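Long-range contacts in aldehyde dehydrogenase (Burkholderia cenocepacia, PDB 4O6R), which probably oxidises aldehydes to carboxylic acids with NAD(P)+ as the electron acceptor, as aldehyde dehydrogenases do, and is seen here with adenosine monophosphate bound: residues G137-V142 and V482-D487; Q143-G148 and Y476-S481; G73-R78 and V199-G204. All coordinates share one frame; numbering follows the deposited sequence.

From the N terminus, the chain first lays down helix 69-85, whose residues 73-78 wait for a partner 121 residues further on. Strand 138-153 follows, giving its first residues to interaction 1 and the next ones to interaction 2. The loop after helix 187-199 then closes interaction 3 on the early helix. Only near the C terminus does strand 477-485 return, pairing antiparallel with strand 138-153: interaction 2 is reached first along the chain and is nested inside the longer loop closed by interaction 1, and N140 and S481 touch where the two meet. Interaction 3 crosses both, joining helix 69-85 to the loop after helix 187-199 in the nucleotide-binding domain, while interactions 1 and 2 build the arm that reaches neighbouring subunits.

Interaction 1: residues G137-V142 and V482-D487; sequences GFLNYV and VWVNVD
N140 lays its side-chain amide flat over one face of the W483 indole, the two planes 14° apart and CG 3.7 Å above the ring plane. With CG anti to the backbone N (chi1 179°), the amide reaches across to the partner strand, and ND2 gives a nearly straight 3.0 Å bond to V482 O. That oxygen lies in the amide plane of N140; the donor sits above the carbonyl plane, while Y141 N approaches the same oxygen nearly along C=O. Asparagine suits a place needing a flat group with a donor at its end. On the same face, the F138 ring lies against the N485 amide, F138 CE2 being 3.6 Å from N485 CG; N485 OD1 lies over one ring face and accepts from G488 N.

Y141 and V482 meet on the other face, V482 CB sitting over the tyrosine ring 3.6 Å from CZ; branching at CB gives valine the breadth to fill this side. Between the two faces, the backbones of L139 and V484 exchange two bonds, with V484 N 2.7 Å from L139 O. Where the ladder ends, G137 O accepts from both V486 N and D487 N, at 2.8 Å each. G137 has a positive phi (93°) and its CA lies close against D487, a place that suits glycine.

Polar ends reach the second subunit: N140 OD1 meets its S454, Y141 OH its H431 and N485 ND2 its N445. This antiparallel arm is characteristic of the aldehyde dehydrogenase oligomerisation domain; strand 129-131 adds a further strand beside 138-142, while 482-484 pair parallel with a strand of the second subunit.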
# COMPACT_ATOMS: atom_id res chain seq x y z
N GLY A 137 18.97 -14.44 -4.23
CA GLY A 137 19.20 -15.55 -3.32
C GLY A 137 18.82 -15.26 -1.89
O GLY A 137 18.94 -16.15 -1.02
N PHE A 138 18.37 -14.03 -1.62
CA PHE A 138 17.88 -13.65 -0.30
C PHE A 138 16.37 -13.41 -0.32
O PHE A 138 15.84 -12.83 -1.27
CB PHE A 138 18.57 -12.39 0.19
CG PHE A 138 20.02 -12.55 0.46
CD1 PHE A 138 20.95 -12.38 -0.56
CD2 PHE A 138 20.47 -12.85 1.73
CE1 PHE A 138 22.29 -12.51 -0.30
CE2 PHE A 138 21.81 -12.98 1.98
CZ PHE A 138 22.73 -12.82 0.96
N LEU A 139 15.69 -13.86 0.74
CA LEU A 139 14.32 -13.53 1.00
C LEU A 139 14.26 -12.55 2.17
O LEU A 139 14.80 -12.83 3.23
CB LEU A 139 13.56 -14.77 1.40
CG LEU A 139 12.12 -14.53 1.84
CD1 LEU A 139 11.31 -13.99 0.66
CD2 LEU A 139 11.52 -15.81 2.37
N ASN A 140 13.58 -11.42 2.00
CA ASN A 140 13.45 -10.44 3.07
C ASN A 140 12.01 -10.06 3.28
O ASN A 140 11.42 -9.38 2.45
CB ASN A 140 14.32 -9.20 2.72
CG ASN A 140 14.26 -8.09 3.76
OD1 ASN A 140 14.46 -6.92 3.41
ND2 ASN A 140 14.02 -8.43 5.02
N TYR A 141 11.41 -10.58 4.35
CA TYR A 141 10.04 -10.22 4.69
C TYR A 141 10.03 -9.34 5.93
O TYR A 141 10.88 -9.50 6.83
CB TYR A 141 9.16 -11.45 4.89
CG TYR A 141 9.53 -12.44 6.01
CD1 TYR A 141 10.45 -13.48 5.82
CD2 TYR A 141 8.92 -12.35 7.24
CE1 TYR A 141 10.74 -14.41 6.84
CE2 TYR A 141 9.21 -13.25 8.27
CZ TYR A 141 10.09 -14.29 8.05
OH TYR A 141 10.32 -15.16 9.09
N VAL A 142 9.07 -8.44 5.98
CA VAL A 142 8.94 -7.49 7.07
C VAL A 142 7.53 -7.62 7.64
O VAL A 142 6.55 -7.50 6.90
CB VAL A 142 9.16 -6.06 6.60
CG1 VAL A 142 9.04 -5.07 7.76
CG2 VAL A 142 10.52 -5.95 5.92
N VAL A 482 13.10 -9.64 8.53
CA VAL A 482 13.74 -10.96 8.62
C VAL A 482 14.35 -11.26 7.26
O VAL A 482 13.69 -11.13 6.21
CB VAL A 482 12.75 -12.08 9.00
CG1 VAL A 482 13.46 -13.43 9.00
CG2 VAL A 482 12.11 -11.83 10.37
N TRP A 483 15.61 -11.66 7.28
CA TRP A 483 16.35 -12.01 6.06
C TRP A 483 16.67 -13.48 6.08
O TRP A 483 17.26 -13.97 7.07
CB TRP A 483 17.69 -11.29 5.99
CG TRP A 483 17.65 -9.83 5.74
CD1 TRP A 483 17.27 -8.86 6.62
CD2 TRP A 483 18.05 -9.15 4.54
NE1 TRP A 483 17.41 -7.62 6.05
CE2 TRP A 483 17.85 -7.76 4.77
CE3 TRP A 483 18.51 -9.58 3.30
CZ2 TRP A 483 18.14 -6.79 3.80
CZ3 TRP A 483 18.81 -8.61 2.32
CH2 TRP A 483 18.60 -7.22 2.59
N VAL A 484 16.32 -14.19 5.00
CA VAL A 484 16.80 -15.57 4.81
C VAL A 484 17.79 -15.66 3.65
O VAL A 484 17.44 -15.40 2.50
CB VAL A 484 15.67 -16.54 4.50
CG1 VAL A 484 16.20 -17.98 4.50
CG2 VAL A 484 14.53 -16.37 5.51
N ASN A 485 19.01 -16.08 3.96
CA ASN A 485 19.97 -16.37 2.92
C ASN A 485 19.71 -17.76 2.34
O ASN A 485 20.20 -18.74 2.86
CB ASN A 485 21.38 -16.30 3.47
CG ASN A 485 22.41 -16.49 2.38
OD1 ASN A 485 22.06 -16.69 1.22
ND2 ASN A 485 23.69 -16.45 2.75
N VAL A 486 18.95 -17.82 1.25
CA VAL A 486 18.54 -19.09 0.64
C VAL A 486 19.64 -19.57 -0.30
O VAL A 486 20.11 -20.70 -0.19
CB VAL A 486 17.23 -18.92 -0.15
CG1 VAL A 486 16.86 -20.20 -0.87
CG2 VAL A 486 16.10 -18.43 0.77
N ASP A 487 20.06 -18.69 -1.21
CA ASP A 487 21.12 -18.98 -2.18
C ASP A 487 22.02 -17.80 -2.49
O ASP A 487 22.48 -17.62 -3.64
CB ASP A 487 20.49 -19.43 -3.49
CG ASP A 487 20.05 -20.84 -3.46
OD1 ASP A 487 20.89 -21.71 -3.16
OD2 ASP A 487 18.86 -21.09 -3.74

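Interaction 2: residues Q143-G148 and Y476-S481; sequences QRAPIG and YTEARS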
# COMPACT_ATOMS: atom_id res chain seq x y z
N GLN A 143 7.45 -7.89 8.94
CA GLN A 143 6.18 -7.93 9.64
C GLN A 143 5.91 -6.59 10.32
O GLN A 143 6.83 -5.91 10.73
CB GLN A 143 6.23 -8.98 10.73
CG GLN A 143 6.60 -10.37 10.24
CD GLN A 143 5.39 -11.19 10.09
OE1 GLN A 143 4.31 -10.68 9.74
NE2 GLN A 143 5.52 -12.46 10.37
N ARG A 144 4.62 -6.26 10.50
CA ARG A 144 4.22 -5.18 11.39
C ARG A 144 3.83 -5.79 12.74
O ARG A 144 2.68 -6.22 12.93
CB ARG A 144 3.05 -4.40 10.79
CG ARG A 144 3.39 -3.77 9.43
CD ARG A 144 4.58 -2.80 9.46
NE ARG A 144 4.46 -1.76 10.50
CZ ARG A 144 5.33 -0.78 10.69
NH1 ARG A 144 6.40 -0.64 9.90
NH2 ARG A 144 5.15 0.10 11.68
N ALA A 145 4.77 -5.83 13.67
CA ALA A 145 4.51 -6.46 14.98
C ALA A 145 4.00 -5.40 15.97
O ALA A 145 4.31 -4.24 15.82
CB ALA A 145 5.78 -7.09 15.51
N PRO A 146 3.22 -5.81 16.97
CA PRO A 146 2.82 -4.85 17.99
C PRO A 146 4.02 -4.37 18.79
O PRO A 146 5.05 -5.03 18.83
CB PRO A 146 1.86 -5.64 18.88
CG PRO A 146 2.06 -7.06 18.56
CD PRO A 146 2.70 -7.16 17.23
N ILE A 147 3.85 -3.25 19.46
CA ILE A 147 4.92 -2.66 20.27
C ILE A 147 5.06 -3.39 21.59
O ILE A 147 6.20 -3.70 22.00
CB ILE A 147 4.65 -1.16 20.48
CG1 ILE A 147 4.75 -0.45 19.13
CG2 ILE A 147 5.62 -0.58 21.51
CD1 ILE A 147 4.19 0.95 19.15
N GLY A 148 3.93 -3.68 22.23
CA GLY A 148 3.92 -4.36 23.50
C GLY A 148 2.83 -3.77 24.37
O GLY A 148 1.66 -3.82 24.01
N TYR A 476 1.08 2.12 15.84
CA TYR A 476 0.95 1.11 16.90
C TYR A 476 1.65 -0.23 16.59
O TYR A 476 1.45 -1.22 17.31
CB TYR A 476 -0.54 0.90 17.30
CG TYR A 476 -0.94 1.93 18.32
CD1 TYR A 476 -0.45 1.85 19.61
CD2 TYR A 476 -1.76 3.02 17.99
CE1 TYR A 476 -0.78 2.80 20.57
CE2 TYR A 476 -2.10 3.97 18.95
CZ TYR A 476 -1.59 3.83 20.24
OH TYR A 476 -1.87 4.74 21.23
N THR A 477 2.49 -0.23 15.56
CA THR A 477 3.30 -1.40 15.25
C THR A 477 4.75 -0.99 15.00
O THR A 477 5.08 0.19 14.95
CB THR A 477 2.74 -2.17 14.02
OG1 THR A 477 2.63 -1.25 12.90
CG2 THR A 477 1.40 -2.77 14.35
N GLU A 478 5.60 -1.99 14.86
CA GLU A 478 7.00 -1.75 14.53
C GLU A 478 7.41 -2.69 13.43
O GLU A 478 6.93 -3.83 13.36
CB GLU A 478 7.92 -1.94 15.74
CG GLU A 478 7.89 -3.37 16.23
CD GLU A 478 8.31 -3.61 17.68
OE1 GLU A 478 8.34 -2.65 18.50
OE2 GLU A 478 8.61 -4.78 17.99
N ALA A 479 8.34 -2.25 12.59
CA ALA A 479 8.82 -3.11 11.52
C ALA A 479 9.80 -4.16 12.09
O ALA A 479 10.75 -3.83 12.83
CB ALA A 479 9.51 -2.28 10.45
N ARG A 480 9.56 -5.42 11.71
CA ARG A 480 10.44 -6.55 12.07
C ARG A 480 10.91 -7.17 10.78
O ARG A 480 10.15 -7.84 10.08
CB ARG A 480 9.69 -7.60 12.89
CG ARG A 480 9.22 -7.21 14.28
CD ARG A 480 10.39 -6.81 15.11
NE ARG A 480 10.21 -6.85 16.56
CZ ARG A 480 10.52 -7.86 17.37
NH1 ARG A 480 10.94 -9.03 16.92
NH2 ARG A 480 10.38 -7.69 18.67
N SER A 481 12.16 -6.90 10.41
CA SER A 481 12.70 -7.31 9.13
C SER A 481 13.47 -8.63 9.30
O SER A 481 14.34 -8.73 10.16
CB SER A 481 13.65 -6.24 8.60
OG SER A 481 14.28 -6.64 7.41
O HOH W 1 6.27 2.34 12.98
O HOH W 2 7.19 -6.61 19.48
O HOH W 3 8.68 -3.46 20.90
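R144 grips T477 OG1 side-on, NE and NH2 both donating to that one hydroxyl oxygen at 3.1 Å, with the oxygen 4° out of the guanidinium plane. The arginine chain is bent at chi2 (-58°) and again at chi3, which curls it over the partner strand and brings one face of the guanidinium over E478 C and A479 N. NH1 comes 3.6 Å from A479 CB, where a small methyl suits the close passage of the flat group. While T477 OG1 accepts from R144, its single proton must be shared between the carbonyls of M473 and H474 or directed to one of them; a hydroxyl, able both to give and to take, suits this place. Water 1 links NH2 to T477 O, accepting from the arginine and donating to the carbonyl.

Four backbone bonds join the strands: Q143 and R480 exchange one pair, A145 and E478 the other, with E478 N 2.8 Å from A145 O. On the face carrying A145, E478 and R480, the carboxylate of E478 is satisfied from several directions. R480 NE forms a salt bridge to OE2 at 3.0 Å, meeting it on the anti side, while water 2 donates to OE2 and to P146 O, and water 3 donates to OE1 and to I147 O. A long acidic chain is thus tied through water to the carbonyls of P146 and I147. The aliphatic part of R480 packs its CG 3.7 Å from A145 CB, and I147 CD1 rests against the Y476 backbone.

Here the arm joins the nucleotide-binding domain. N175 ND2, just before strand 176-180, donates to Y476 O, R251 of strand 251-255 bonds T477 O, and Y476 packs on A230 of strand 228-232.

Interaction 3: residues G73-R78 and V199-G204; sequences GRLLLR and VGFPAG
L75 meets F201 at its very first side-chain carbon: CB stands over one face of the phenyl ring, 4.0 Å from the centroid and 24° off its normal, a CH-pi contact. Chi1 (-74°) sets CG beside the backbone N, and the fork at CG sends the two methyls to different partners. CD2 presses on the backbone of the turn, 3.4 Å from V199 O and 3.6 Å from G200 C, whereas CD1 reaches P202 CD at 4.3 Å. Leucine suits the spot because its forked tip can meet a turn and a proline together.

F201 meets L76 as well, with CD2 of that leucine at the ring edge, 3.9 Å from CZ. One helical turn on from L75, R78 uses only its aliphatic part across the contact, setting CB 3.9 Å from V199 CB. G200 has a positive phi (116°), and L75 CD2 packs close against its backbone, a place that suits glycine.

No hydrogen bond crosses this apolar packing, to which W64 of helix 47-66 adds beside L75 and P202. G200 closes helix 187-199 with a Schellman motif, and the chain passes on to strand 206-208, a helix-to-strand connection of the Rossmann-like nucleotide-binding domain.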
# COMPACT_ATOMS: atom_id res chain seq x y z
N GLY A 73 -9.83 -8.88 16.13
CA GLY A 73 -10.84 -8.14 15.37
C GLY A 73 -12.27 -8.47 15.82
O GLY A 73 -13.10 -7.56 16.02
N ARG A 74 -12.56 -9.75 15.93
CA ARG A 74 -13.91 -10.21 16.33
C ARG A 74 -14.34 -9.62 17.69
O ARG A 74 -15.51 -9.22 17.89
CB ARG A 74 -13.95 -11.75 16.33
CG ARG A 74 -15.29 -12.36 16.72
CD ARG A 74 -16.34 -12.09 15.65
NE ARG A 74 -17.51 -12.98 15.73
CZ ARG A 74 -17.48 -14.29 15.46
NH1 ARG A 74 -16.34 -14.90 15.12
NH2 ARG A 74 -18.59 -15.00 15.55
N LEU A 75 -13.38 -9.51 18.61
CA LEU A 75 -13.67 -8.95 19.91
C LEU A 75 -14.06 -7.47 19.81
O LEU A 75 -15.01 -7.03 20.47
CB LEU A 75 -12.52 -9.16 20.87
CG LEU A 75 -12.33 -10.57 21.42
CD1 LEU A 75 -10.90 -10.68 21.96
CD2 LEU A 75 -13.37 -10.84 22.50
N LEU A 76 -13.33 -6.71 19.01
CA LEU A 76 -13.65 -5.32 18.77
C LEU A 76 -15.02 -5.19 18.07
O LEU A 76 -15.79 -4.27 18.37
CB LEU A 76 -12.53 -4.64 17.95
CG LEU A 76 -11.17 -4.51 18.68
CD1 LEU A 76 -10.03 -4.25 17.70
CD2 LEU A 76 -11.23 -3.38 19.69
N LEU A 77 -15.31 -6.08 17.12
CA LEU A 77 -16.61 -6.08 16.47
C LEU A 77 -17.74 -6.31 17.48
O LEU A 77 -18.77 -5.61 17.44
CB LEU A 77 -16.68 -7.14 15.36
CG LEU A 77 -15.78 -6.89 14.15
CD1 LEU A 77 -15.94 -8.05 13.15
CD2 LEU A 77 -16.12 -5.58 13.46
N ARG A 78 -17.57 -7.31 18.34
CA ARG A 78 -18.55 -7.54 19.39
C ARG A 78 -18.70 -6.35 20.33
O ARG A 78 -19.80 -6.08 20.79
CB ARG A 78 -18.16 -8.74 20.27
CG ARG A 78 -18.49 -10.09 19.69
CD ARG A 78 -17.98 -11.17 20.65
NE ARG A 78 -17.79 -12.41 19.96
CZ ARG A 78 -18.77 -13.21 19.57
NH1 ARG A 78 -20.04 -12.89 19.81
NH2 ARG A 78 -18.48 -14.34 18.93
N VAL A 199 -17.71 -9.05 26.60
CA VAL A 199 -17.62 -9.65 25.26
C VAL A 199 -16.45 -10.63 25.12
O VAL A 199 -16.38 -11.31 24.10
CB VAL A 199 -17.60 -8.60 24.11
CG1 VAL A 199 -18.85 -7.74 24.17
CG2 VAL A 199 -16.36 -7.73 24.12
N GLY A 200 -15.55 -10.70 26.11
CA GLY A 200 -14.53 -11.72 26.16
C GLY A 200 -13.08 -11.23 26.05
O GLY A 200 -12.19 -12.03 25.82
N PHE A 201 -12.82 -9.94 26.23
CA PHE A 201 -11.41 -9.51 26.24
C PHE A 201 -10.68 -10.20 27.40
O PHE A 201 -11.18 -10.19 28.55
CB PHE A 201 -11.27 -8.01 26.35
CG PHE A 201 -11.45 -7.29 25.05
CD1 PHE A 201 -12.72 -7.05 24.56
CD2 PHE A 201 -10.37 -6.83 24.33
CE1 PHE A 201 -12.92 -6.37 23.37
CE2 PHE A 201 -10.55 -6.16 23.12
CZ PHE A 201 -11.83 -5.92 22.64
N PRO A 202 -9.53 -10.84 27.12
CA PRO A 202 -8.83 -11.51 28.21
C PRO A 202 -8.34 -10.57 29.31
O PRO A 202 -8.08 -9.38 29.09
CB PRO A 202 -7.63 -12.20 27.51
CG PRO A 202 -8.06 -12.35 26.10
CD PRO A 202 -8.99 -11.20 25.79
N ALA A 203 -8.27 -11.10 30.52
CA ALA A 203 -7.77 -10.36 31.64
C ALA A 203 -6.37 -9.83 31.35
O ALA A 203 -5.48 -10.54 30.88
CB ALA A 203 -7.72 -11.25 32.88
N GLY A 204 -6.19 -8.55 31.64
CA GLY A 204 -4.91 -7.88 31.50
C GLY A 204 -4.73 -7.17 30.19
O GLY A 204 -3.81 -6.38 30.05